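Local coordinates for protein aac(6')-Ii (Enterococcus faecium, PDB 1N71) that binds coenzyme A and, as an aminoglycoside 6'-N-acetyltransferase, transfers an acetyl group to aminoglycoside antibiotics, which makes the bacterium resistant to them, at residues A[4-9]-A[57-62]; A[53-58]-A[80-85]; A[94-99]-A[173-178]. One frame throughout, in Å; residues are numbered along the deposited sequence.

Contact 1: A[4-9]-A[57-62]; sequences SEFDRN and VGFIGA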
loop_
_atom_site.group_PDB
_atom_site.type_symbol
_atom_site.label_atom_id
_atom_site.label_comp_id
_atom_site.label_asym_id
_atom_site.label_seq_id
_atom_site.Cartn_x
_atom_site.Cartn_y
_atom_site.Cartn_z
ATOM N N SER A 4 -1.246 -13.173 22.861
ATOM C CA SER A 4 -1.899 -14.299 22.205
ATOM C C SER A 4 -2.842 -13.820 21.112
ATOM O O SER A 4 -3.045 -12.619 20.940
ATOM C CB SER A 4 -2.688 -15.117 23.226
ATOM O OG SER A 4 -3.788 -14.369 23.721
ATOM N N GLU A 5 -3.419 -14.763 20.371
ATOM C CA GLU A 5 -4.349 -14.408 19.308
ATOM C C GLU A 5 -5.557 -13.742 19.947
ATOM O O GLU A 5 -6.051 -14.186 20.983
ATOM C CB GLU A 5 -4.785 -15.650 18.520
ATOM C CG GLU A 5 -3.626 -16.430 17.911
ATOM C CD GLU A 5 -4.077 -17.513 16.946
ATOM O OE1 GLU A 5 -5.097 -18.184 17.222
ATOM O OE2 GLU A 5 -3.398 -17.705 15.915
ATOM N N PHE A 6 -6.016 -12.665 19.325
ATOM C CA PHE A 6 -7.157 -11.903 19.816
ATOM C C PHE A 6 -8.461 -12.695 19.688
ATOM O O PHE A 6 -8.746 -13.263 18.638
ATOM C CB PHE A 6 -7.247 -10.592 19.027
ATOM C CG PHE A 6 -8.312 -9.655 19.510
ATOM C CD1 PHE A 6 -9.652 -9.892 19.225
ATOM C CD2 PHE A 6 -7.971 -8.527 20.250
ATOM C CE1 PHE A 6 -10.640 -9.015 19.670
ATOM C CE2 PHE A 6 -8.948 -7.646 20.699
ATOM C CZ PHE A 6 -10.287 -7.890 20.407
ATOM N N ASP A 7 -9.244 -12.737 20.763
ATOM C CA ASP A 7 -10.524 -13.443 20.739
ATOM C C ASP A 7 -11.540 -12.559 20.030
ATOM O O ASP A 7 -12.107 -11.645 20.624
ATOM C CB ASP A 7 -11.012 -13.740 22.158
ATOM C CG ASP A 7 -12.329 -14.509 22.173
ATOM O OD1 ASP A 7 -13.306 -14.034 21.557
ATOM O OD2 ASP A 7 -12.387 -15.589 22.799
ATOM N N ARG A 8 -11.767 -12.843 18.753
ATOM C CA ARG A 8 -12.696 -12.075 17.933
ATOM C C ARG A 8 -14.138 -12.089 18.439
ATOM O O ARG A 8 -14.973 -11.327 17.955
ATOM C CB ARG A 8 -12.652 -12.602 16.498
ATOM C CG ARG A 8 -11.284 -12.486 15.848
ATOM C CD ARG A 8 -11.156 -13.410 14.652
ATOM N NE ARG A 8 -9.874 -13.242 13.973
ATOM C CZ ARG A 8 -9.367 -14.109 13.100
ATOM N NH1 ARG A 8 -10.031 -15.219 12.795
ATOM N NH2 ARG A 8 -8.199 -13.859 12.526
ATOM N N ASN A 9 -14.429 -12.947 19.412
ATOM C CA ASN A 9 -15.782 -13.047 19.948
ATOM C C ASN A 9 -15.936 -12.466 21.351
ATOM O O ASN A 9 -16.921 -12.750 22.032
ATOM C CB ASN A 9 -16.237 -14.509 19.961
ATOM C CG ASN A 9 -16.142 -15.165 18.598
ATOM O OD1 ASN A 9 -16.675 -14.656 17.610
ATOM N ND2 ASN A 9 -15.464 -16.306 18.538
ATOM N N VAL A 57 -3.706 -4.080 26.658
ATOM C CA VAL A 57 -2.700 -3.026 26.672
ATOM C C VAL A 57 -2.001 -2.846 25.324
ATOM O O VAL A 57 -1.243 -1.892 25.135
ATOM C CB VAL A 57 -1.631 -3.299 27.754
ATOM C CG1 VAL A 57 -2.281 -3.310 29.142
ATOM C CG2 VAL A 57 -0.942 -4.627 27.479
ATOM N N GLY A 58 -2.254 -3.761 24.393
ATOM C CA GLY A 58 -1.628 -3.668 23.087
ATOM C C GLY A 58 -2.303 -4.536 22.043
ATOM O O GLY A 58 -2.883 -5.578 22.358
ATOM N N PHE A 59 -2.232 -4.109 20.788
ATOM C CA PHE A 59 -2.852 -4.861 19.707
ATOM C C PHE A 59 -2.066 -4.682 18.418
ATOM O O PHE A 59 -1.535 -3.606 18.151
ATOM C CB PHE A 59 -4.285 -4.377 19.477
ATOM C CG PHE A 59 -4.998 -5.092 18.363
ATOM C CD1 PHE A 59 -5.588 -6.336 18.580
ATOM C CD2 PHE A 59 -5.064 -4.533 17.086
ATOM C CE1 PHE A 59 -6.236 -7.016 17.545
ATOM C CE2 PHE A 59 -5.706 -5.197 16.045
ATOM C CZ PHE A 59 -6.297 -6.447 16.273
ATOM N N ILE A 60 -1.997 -5.745 17.627
ATOM C CA ILE A 60 -1.303 -5.699 16.347
ATOM C C ILE A 60 -2.067 -6.580 15.368
ATOM O O ILE A 60 -2.633 -7.607 15.750
ATOM C CB ILE A 60 0.165 -6.186 16.471
ATOM C CG1 ILE A 60 0.923 -5.881 15.174
ATOM C CG2 ILE A 60 0.206 -7.682 16.771
ATOM C CD1 ILE A 60 2.415 -6.171 15.247
ATOM N N GLY A 61 -2.113 -6.163 14.109
ATOM C CA GLY A 61 -2.813 -6.948 13.111
ATOM C C GLY A 61 -2.046 -6.977 11.804
ATOM O O GLY A 61 -1.095 -6.216 11.620
ATOM N N ALA A 62 -2.444 -7.867 10.902
ATOM C CA ALA A 62 -1.796 -7.960 9.600
ATOM C C ALA A 62 -2.837 -8.288 8.540
ATOM O O ALA A 62 -3.738 -9.099 8.767
ATOM C CB ALA A 62 -0.702 -9.023 9.619
#

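Contact 2: A[53-58]-A[80-85]; sequences QDELVG and SSRRKN. With COA (coenzyme A), chain E.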
loop_
_atom_site.group_PDB
_atom_site.type_symbol
_atom_site.label_atom_id
_atom_site.label_comp_id
_atom_site.label_asym_id
_atom_site.label_seq_id
_atom_site.Cartn_x
_atom_site.Cartn_y
_atom_site.Cartn_z
ATOM N N GLN A 53 -3.644 -9.303 32.848
ATOM C CA GLN A 53 -4.754 -9.714 33.695
ATOM C C GLN A 53 -5.992 -9.826 32.806
ATOM O O GLN A 53 -6.244 -10.879 32.217
ATOM N N ASP A 54 -6.745 -8.735 32.693
ATOM C CA ASP A 54 -7.952 -8.720 31.876
ATOM C C ASP A 54 -8.011 -7.442 31.039
ATOM O O ASP A 54 -8.989 -7.191 30.335
ATOM C CB ASP A 54 -9.188 -8.799 32.775
ATOM N N GLU A 55 -6.956 -6.640 31.118
ATOM C CA GLU A 55 -6.902 -5.378 30.386
ATOM C C GLU A 55 -6.080 -5.462 29.108
ATOM O O GLU A 55 -4.955 -5.959 29.116
ATOM C CB GLU A 55 -6.336 -4.279 31.292
ATOM C CG GLU A 55 -5.930 -3.000 30.570
ATOM C CD GLU A 55 -5.448 -1.911 31.522
ATOM O OE1 GLU A 55 -4.761 -2.239 32.511
ATOM O OE2 GLU A 55 -5.743 -0.722 31.270
ATOM N N LEU A 56 -6.655 -4.978 28.011
ATOM C CA LEU A 56 -5.967 -4.972 26.723
ATOM C C LEU A 56 -5.000 -3.794 26.726
ATOM O O LEU A 56 -5.426 -2.640 26.783
ATOM C CB LEU A 56 -6.965 -4.802 25.577
ATOM C CG LEU A 56 -6.358 -4.884 24.169
ATOM C CD1 LEU A 56 -5.971 -6.323 23.875
ATOM C CD2 LEU A 56 -7.352 -4.384 23.133
ATOM N N VAL A 57 -3.706 -4.080 26.658
ATOM C CA VAL A 57 -2.700 -3.026 26.672
ATOM C C VAL A 57 -2.001 -2.846 25.324
ATOM O O VAL A 57 -1.243 -1.892 25.135
ATOM C CB VAL A 57 -1.631 -3.299 27.754
ATOM C CG1 VAL A 57 -2.281 -3.310 29.142
ATOM C CG2 VAL A 57 -0.942 -4.627 27.479
ATOM N N GLY A 58 -2.254 -3.761 24.393
ATOM C CA GLY A 58 -1.628 -3.668 23.087
ATOM C C GLY A 58 -2.303 -4.536 22.043
ATOM O O GLY A 58 -2.883 -5.578 22.358
ATOM N N SER A 80 -0.351 4.187 25.629
ATOM C CA SER A 80 0.714 5.161 25.834
ATOM C C SER A 80 1.307 5.091 27.234
ATOM O O SER A 80 2.418 5.564 27.466
ATOM C CB SER A 80 0.199 6.580 25.564
ATOM O OG SER A 80 -0.797 6.950 26.499
ATOM N N SER A 81 0.568 4.493 28.166
ATOM C CA SER A 81 1.033 4.373 29.539
ATOM C C SER A 81 1.762 3.056 29.809
ATOM O O SER A 81 2.220 2.817 30.923
ATOM C CB SER A 81 -0.147 4.521 30.509
ATOM O OG SER A 81 -1.162 3.564 30.246
ATOM N N ARG A 82 1.878 2.206 28.792
ATOM C CA ARG A 82 2.550 0.920 28.970
ATOM C C ARG A 82 3.690 0.705 27.981
ATOM O O ARG A 82 4.203 -0.407 27.843
ATOM C CB ARG A 82 1.543 -0.219 28.826
ATOM C CG ARG A 82 0.399 -0.194 29.827
ATOM C CD ARG A 82 0.906 -0.202 31.263
ATOM N NE ARG A 82 -0.078 -0.782 32.172
ATOM C CZ ARG A 82 -0.381 -2.077 32.209
ATOM N NH1 ARG A 82 0.229 -2.925 31.391
ATOM N NH2 ARG A 82 -1.300 -2.525 33.057
ATOM N N ARG A 83 4.087 1.774 27.301
ATOM C CA ARG A 83 5.153 1.698 26.316
ATOM C C ARG A 83 6.543 1.579 26.925
ATOM O O ARG A 83 6.728 1.759 28.132
ATOM C CB ARG A 83 5.078 2.918 25.393
ATOM C CG ARG A 83 3.793 2.945 24.581
ATOM C CD ARG A 83 3.595 4.237 23.812
ATOM N NE ARG A 83 2.326 4.213 23.088
ATOM C CZ ARG A 83 1.788 5.262 22.474
ATOM N NH1 ARG A 83 2.405 6.436 22.491
ATOM N NH2 ARG A 83 0.629 5.133 21.844
ATOM N N LYS A 84 7.512 1.252 26.074
ATOM C CA LYS A 84 8.903 1.102 26.478
ATOM C C LYS A 84 9.182 -0.085 27.397
ATOM O O LYS A 84 10.110 -0.044 28.208
ATOM C CB LYS A 84 9.405 2.394 27.131
ATOM C CG LYS A 84 9.382 3.605 26.211
ATOM C CD LYS A 84 10.051 3.297 24.876
ATOM C CE LYS A 84 10.325 4.564 24.076
ATOM N NZ LYS A 84 9.102 5.388 23.864
ATOM N N ASN A 85 8.382 -1.139 27.281
ATOM C CA ASN A 85 8.607 -2.334 28.091
ATOM C C ASN A 85 8.416 -3.611 27.277
ATOM O O ASN A 85 7.832 -4.580 27.756
ATOM C CB ASN A 85 7.686 -2.372 29.313
ATOM C CG ASN A 85 8.034 -3.515 30.267
ATOM O OD1 ASN A 85 7.243 -3.877 31.134
ATOM N ND2 ASN A 85 9.226 -4.081 30.107
HETATM N N1A COA E . 11.808 5.752 18.514
HETATM C C2A COA E . 12.966 5.077 18.632
HETATM N N3A COA E . 13.166 3.868 19.204
HETATM C C4A COA E . 11.987 3.341 19.684
HETATM C C5A COA E . 10.737 3.916 19.636
HETATM C C6A COA E . 10.652 5.197 19.003
HETATM N N6A COA E . 9.505 5.862 18.889
HETATM N N7A COA E . 9.791 3.088 20.221
HETATM C C8A COA E . 10.483 2.059 20.614
HETATM N N9A COA E . 11.825 2.140 20.325
HETATM C C1B COA E . 12.889 1.171 20.627
HETATM C C2B COA E . 13.146 1.005 22.127
HETATM O O2B COA E . 14.092 1.992 22.556
HETATM C C3B COA E . 13.763 -0.381 22.283
HETATM O O3B COA E . 15.142 -0.302 21.883
HETATM P P3B COA E . 16.320 -0.854 22.836
HETATM O O7A COA E . 16.164 -0.083 24.093
HETATM O O8A COA E . 17.557 -0.545 22.075
HETATM O O9A COA E . 16.035 -2.304 22.966
HETATM C C4B COA E . 13.002 -1.168 21.207
HETATM O O4B COA E . 12.588 -0.173 20.263
HETATM C C5B COA E . 11.812 -1.988 21.724
HETATM O O5B COA E . 10.752 -1.120 22.144
HETATM P P1A COA E . 9.401 -1.681 22.825
HETATM O O1A COA E . 9.457 -1.405 24.277
HETATM O O2A COA E . 9.150 -3.057 22.341
HETATM O O3A COA E . 8.316 -0.707 22.153
HETATM P P2A COA E . 6.863 -0.304 22.713
HETATM O O4A COA E . 6.956 1.026 23.351
HETATM O O5A COA E . 6.267 -1.435 23.453
HETATM O O6A COA E . 6.048 -0.139 21.339
HETATM C CBP COA E . 5.488 1.437 19.572
HETATM C CCP COA E . 6.587 0.634 20.255
HETATM C CDP COA E . 6.137 2.315 18.493
HETATM C CEP COA E . 4.479 0.451 18.915
HETATM C CAP COA E . 4.769 2.330 20.674
HETATM O OAP COA E . 5.667 3.276 21.263
HETATM C C9P COA E . 3.476 2.993 20.165
HETATM O O9P COA E . 2.372 2.517 20.466
HETATM N N8P COA E . 3.629 4.081 19.399
HETATM C C7P COA E . 2.545 4.861 18.813
HETATM C C6P COA E . 1.915 4.180 17.600
HETATM C C5P COA E . 2.716 4.353 16.323
HETATM O O5P COA E . 3.082 5.477 15.957
HETATM N N4P COA E . 2.984 3.231 15.639
HETATM C C3P COA E . 3.737 3.164 14.382
HETATM C C2P COA E . 2.965 2.439 13.290
HETATM S S1P COA E . 3.012 3.288 11.701
#

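Contact 3: A[94-99]-A[173-178]; sequences YLEKEV and KTIIPR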
loop_
_atom_site.group_PDB
_atom_site.type_symbol
_atom_site.label_atom_id
_atom_site.label_comp_id
_atom_site.label_asym_id
_atom_site.label_seq_id
_atom_site.Cartn_x
_atom_site.Cartn_y
_atom_site.Cartn_z
ATOM N N TYR A 94 5.277 -11.985 17.629
ATOM C CA TYR A 94 4.179 -12.943 17.599
ATOM C C TYR A 94 3.494 -12.852 16.237
ATOM O O TYR A 94 3.115 -13.859 15.648
ATOM C CB TYR A 94 3.179 -12.652 18.722
ATOM C CG TYR A 94 2.201 -13.776 18.993
ATOM C CD1 TYR A 94 1.102 -13.987 18.167
ATOM C CD2 TYR A 94 2.381 -14.632 20.079
ATOM C CE1 TYR A 94 0.201 -15.022 18.415
ATOM C CE2 TYR A 94 1.488 -15.672 20.335
ATOM C CZ TYR A 94 0.401 -15.859 19.498
ATOM O OH TYR A 94 -0.488 -16.881 19.750
ATOM N N LEU A 95 3.335 -11.633 15.734
ATOM C CA LEU A 95 2.712 -11.456 14.433
ATOM C C LEU A 95 3.533 -12.197 13.378
ATOM O O LEU A 95 2.988 -12.915 12.543
ATOM C CB LEU A 95 2.638 -9.968 14.073
ATOM C CG LEU A 95 2.155 -9.673 12.648
ATOM C CD1 LEU A 95 0.697 -10.078 12.492
ATOM C CD2 LEU A 95 2.325 -8.197 12.355
ATOM N N GLU A 96 4.848 -12.017 13.422
ATOM C CA GLU A 96 5.726 -12.663 12.453
ATOM C C GLU A 96 5.579 -14.182 12.455
ATOM O O GLU A 96 5.571 -14.804 11.397
ATOM C CB GLU A 96 7.173 -12.234 12.698
ATOM C CG GLU A 96 7.418 -10.792 12.246
ATOM C CD GLU A 96 8.838 -10.313 12.480
ATOM O OE1 GLU A 96 9.763 -11.146 12.465
ATOM O OE2 GLU A 96 9.031 -9.093 12.661
ATOM N N LYS A 97 5.433 -14.778 13.635
ATOM C CA LYS A 97 5.254 -16.224 13.718
ATOM C C LYS A 97 3.933 -16.626 13.054
ATOM O O LYS A 97 3.877 -17.610 12.310
ATOM C CB LYS A 97 5.256 -16.681 15.180
ATOM N N GLU A 98 2.873 -15.856 13.315
ATOM C CA GLU A 98 1.551 -16.131 12.747
ATOM C C GLU A 98 1.540 -16.010 11.224
ATOM O O GLU A 98 0.966 -16.850 10.531
ATOM C CB GLU A 98 0.503 -15.171 13.326
ATOM C CG GLU A 98 0.187 -15.357 14.803
ATOM C CD GLU A 98 -0.752 -16.521 15.067
ATOM O OE1 GLU A 98 -1.786 -16.611 14.375
ATOM O OE2 GLU A 98 -0.464 -17.337 15.971
ATOM N N VAL A 99 2.164 -14.957 10.704
ATOM C CA VAL A 99 2.209 -14.753 9.262
ATOM C C VAL A 99 2.974 -15.899 8.606
ATOM O O VAL A 99 2.528 -16.481 7.620
ATOM C CB VAL A 99 2.894 -13.415 8.907
ATOM C CG1 VAL A 99 3.069 -13.301 7.396
ATOM C CG2 VAL A 99 2.058 -12.251 9.430
ATOM N N LYS A 173 10.283 -6.456 5.918
ATOM C CA LYS A 173 11.140 -7.494 6.453
ATOM C C LYS A 173 10.672 -8.827 5.887
ATOM O O LYS A 173 9.473 -9.078 5.779
ATOM C CB LYS A 173 11.046 -7.524 7.985
ATOM C CG LYS A 173 11.877 -8.623 8.648
ATOM C CD LYS A 173 11.674 -8.637 10.165
ATOM C CE LYS A 173 12.498 -9.724 10.837
ATOM N NZ LYS A 173 12.249 -9.778 12.318
ATOM N N THR A 174 11.618 -9.658 5.474
ATOM C CA THR A 174 11.277 -10.982 4.983
ATOM C C THR A 174 11.470 -11.804 6.255
ATOM O O THR A 174 12.544 -11.796 6.857
ATOM C CB THR A 174 12.210 -11.395 3.843
ATOM O OG1 THR A 174 11.793 -10.720 2.644
ATOM C CG2 THR A 174 12.169 -12.891 3.622
ATOM N N ILE A 175 10.417 -12.495 6.669
ATOM C CA ILE A 175 10.433 -13.216 7.938
ATOM C C ILE A 175 10.870 -14.671 8.034
ATOM O O ILE A 175 10.848 -15.246 9.121
ATOM C CB ILE A 175 9.055 -13.083 8.604
ATOM C CG1 ILE A 175 7.980 -13.710 7.709
ATOM C CG2 ILE A 175 8.739 -11.602 8.818
ATOM C CD1 ILE A 175 6.589 -13.646 8.289
ATOM N N ILE A 176 11.267 -15.272 6.923
ATOM C CA ILE A 176 11.711 -16.656 6.956
ATOM C C ILE A 176 12.975 -16.809 6.131
ATOM O O ILE A 176 13.314 -15.937 5.326
ATOM C CB ILE A 176 10.637 -17.618 6.397
ATOM C CG1 ILE A 176 10.285 -17.231 4.960
ATOM C CG2 ILE A 176 9.394 -17.590 7.284
ATOM C CD1 ILE A 176 9.320 -18.193 4.283
ATOM N N PRO A 177 13.694 -17.923 6.325
ATOM C CA PRO A 177 14.927 -18.190 5.593
ATOM C C PRO A 177 14.688 -18.238 4.094
ATOM O O PRO A 177 13.687 -18.770 3.615
ATOM C CB PRO A 177 15.369 -19.547 6.139
ATOM C CG PRO A 177 14.847 -19.524 7.538
ATOM C CD PRO A 177 13.466 -18.958 7.352
ATOM N N ARG A 178 15.637 -17.685 3.361
ATOM C CA ARG A 178 15.571 -17.646 1.917
ATOM C C ARG A 178 16.017 -19.001 1.331
ATOM O O ARG A 178 16.958 -19.621 1.815
ATOM C CB ARG A 178 16.466 -16.502 1.444
ATOM C CG ARG A 178 16.536 -16.282 -0.031
ATOM C CD ARG A 178 17.550 -15.188 -0.352
ATOM N NE ARG A 178 17.772 -15.161 -1.787
ATOM C CZ ARG A 178 16.930 -14.619 -2.656
ATOM N NH1 ARG A 178 15.816 -14.035 -2.230
ATOM N NH2 ARG A 178 17.175 -14.715 -3.954
HETATM O O HOH W 1 10.368 -13.593 11.786
#

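Contact 1: A[4-9]-A[57-62]
F6 and F59 form an offset edge-to-face (T-shaped) pair in the buried part of the GNAT fold. The edge of F59 is turned toward the face of F6. The two ring planes are almost perpendicular, at 88°, and the centroids lie 5.4 Å apart. At the edge of the F6 ring, in its plane, sits CA of R8. The pair is off centre on F6. CE1 of F59 comes to 3.6 Å from CD2 of F6, and CD1 of F59 is equally near that same carbon. The backbones stay well apart, because strand 46-52 runs between strands 2-5 and 55-66. The rings meet across it, and both also touch A47. CG of F59 is anti to the backbone N (chi1 179°), and this carries CD1 and CE1 over to F6. M41 packs on F6, and P75 of strand 70-78 on F59, so further apolar side chains pack against both rings. F6 is the first residue past strand 2-5, and its backbone is still hydrogen-bonded to A47. Just beyond, the chain bends in an Asx turn: N9 N donates to D7 OD1 at 2.7 Å, with an N-H...O angle of 131°.

Contact 2: A[53-58]-A[80-85]
R82 lays its guanidinium against V57 and E55. CG1 of V57 sits over one face of the group and is 3.4 Å from NH1 of R82. OE1 of E55 is 3.5 Å from NH2 of R82. This is a long salt bridge in which the charges attract but no N-H is aimed at the oxygen, which stands off the plane of the guanidinium. The carboxylate plane is turned 78° from that of the guanidinium. The bend of the R82 chain at chi2 (-57°) turns the guanidinium onto the V57 methyl CG1. The next residues of segment 80-85 reach coenzyme A. K84 N donates to O4A of the cofactor at 2.8 Å, nearly straight at 173°. The guanidinium of R83 lies between CA of S80 on one face and C9P of coenzyme A on the other, and R83 NE is hydrogen-bonded to V78 O. Q86 N and G88 N also bond to the cofactor, and together these backbone donors mark the pyrophosphate-binding loop of the GNAT family. The loop follows strand 70-78 and leads into helix 87-101, whose I87 touches both V57 and R82. The contact thus joins the start of strand 55-66 to the loop that binds coenzyme A, while L56 packs on helix 11-24.

Contact 3: A[94-99]-A[173-178]
E96 and K173 form the ionic part of this contact. NZ of K173 donates to the syn lone pair of E96 OE1 at 2.8 Å, and makes a weaker bond of 3.3 Å to OE2 of E96. The lysine chain is fully extended, with CG anti to the backbone N (chi1 178°), which carries NZ out to the E96 carboxylate. The two side chains cross at about a right angle. The group has further partners: Y152 OH bonds to E96 OE2, and L150 O to K173 NZ. Each charged end therefore has more than one polar partner. A water adds a polar bridge, donating to E96 OE1 at 2.6 Å and to I175 O at 3.2 Å. The apolar part centres on I175. Its CD1 touches CG1 of V99 at 3.6 Å. CG2 of I175 meets CG of E96 at 3.8 Å, on the aliphatic part of the same glutamate. I175 CD1 also makes a van der Waals contact with the helix backbone, 3.5 Å from E96 O. Helix 87-101 is thereby joined to the end of strand 168-174 in the GNAT sheet. I107 of strand 106-112 touches E96, V99 and I175. V99 also packs on I46 and W71 of two further strands, whereas T174 meets Y126 and N160 of the second subunit.

Overall arrangement
All three contacts are built on the same mixed sheet. Contact 1 is fully buried and purely aromatic. Contacts 2 and 3 are partly buried, and both combine an ion pair with aliphatic contacts, a single valine in contact 2 and an isoleucine with a valine in contact 3. Their ion pairs differ: in contact 2 the charges lie near each other without a directed bond, whereas in contact 3 a hydrogen bond carries the pair. Contacts 1 and 2 share V57 and G58 on strand 55-66. Contact 1 touches contact 3 directly, where I60 and A62 pack on L95 of helix 87-101. Contact 2 borders coenzyme A, and contact 3 borders the second subunit.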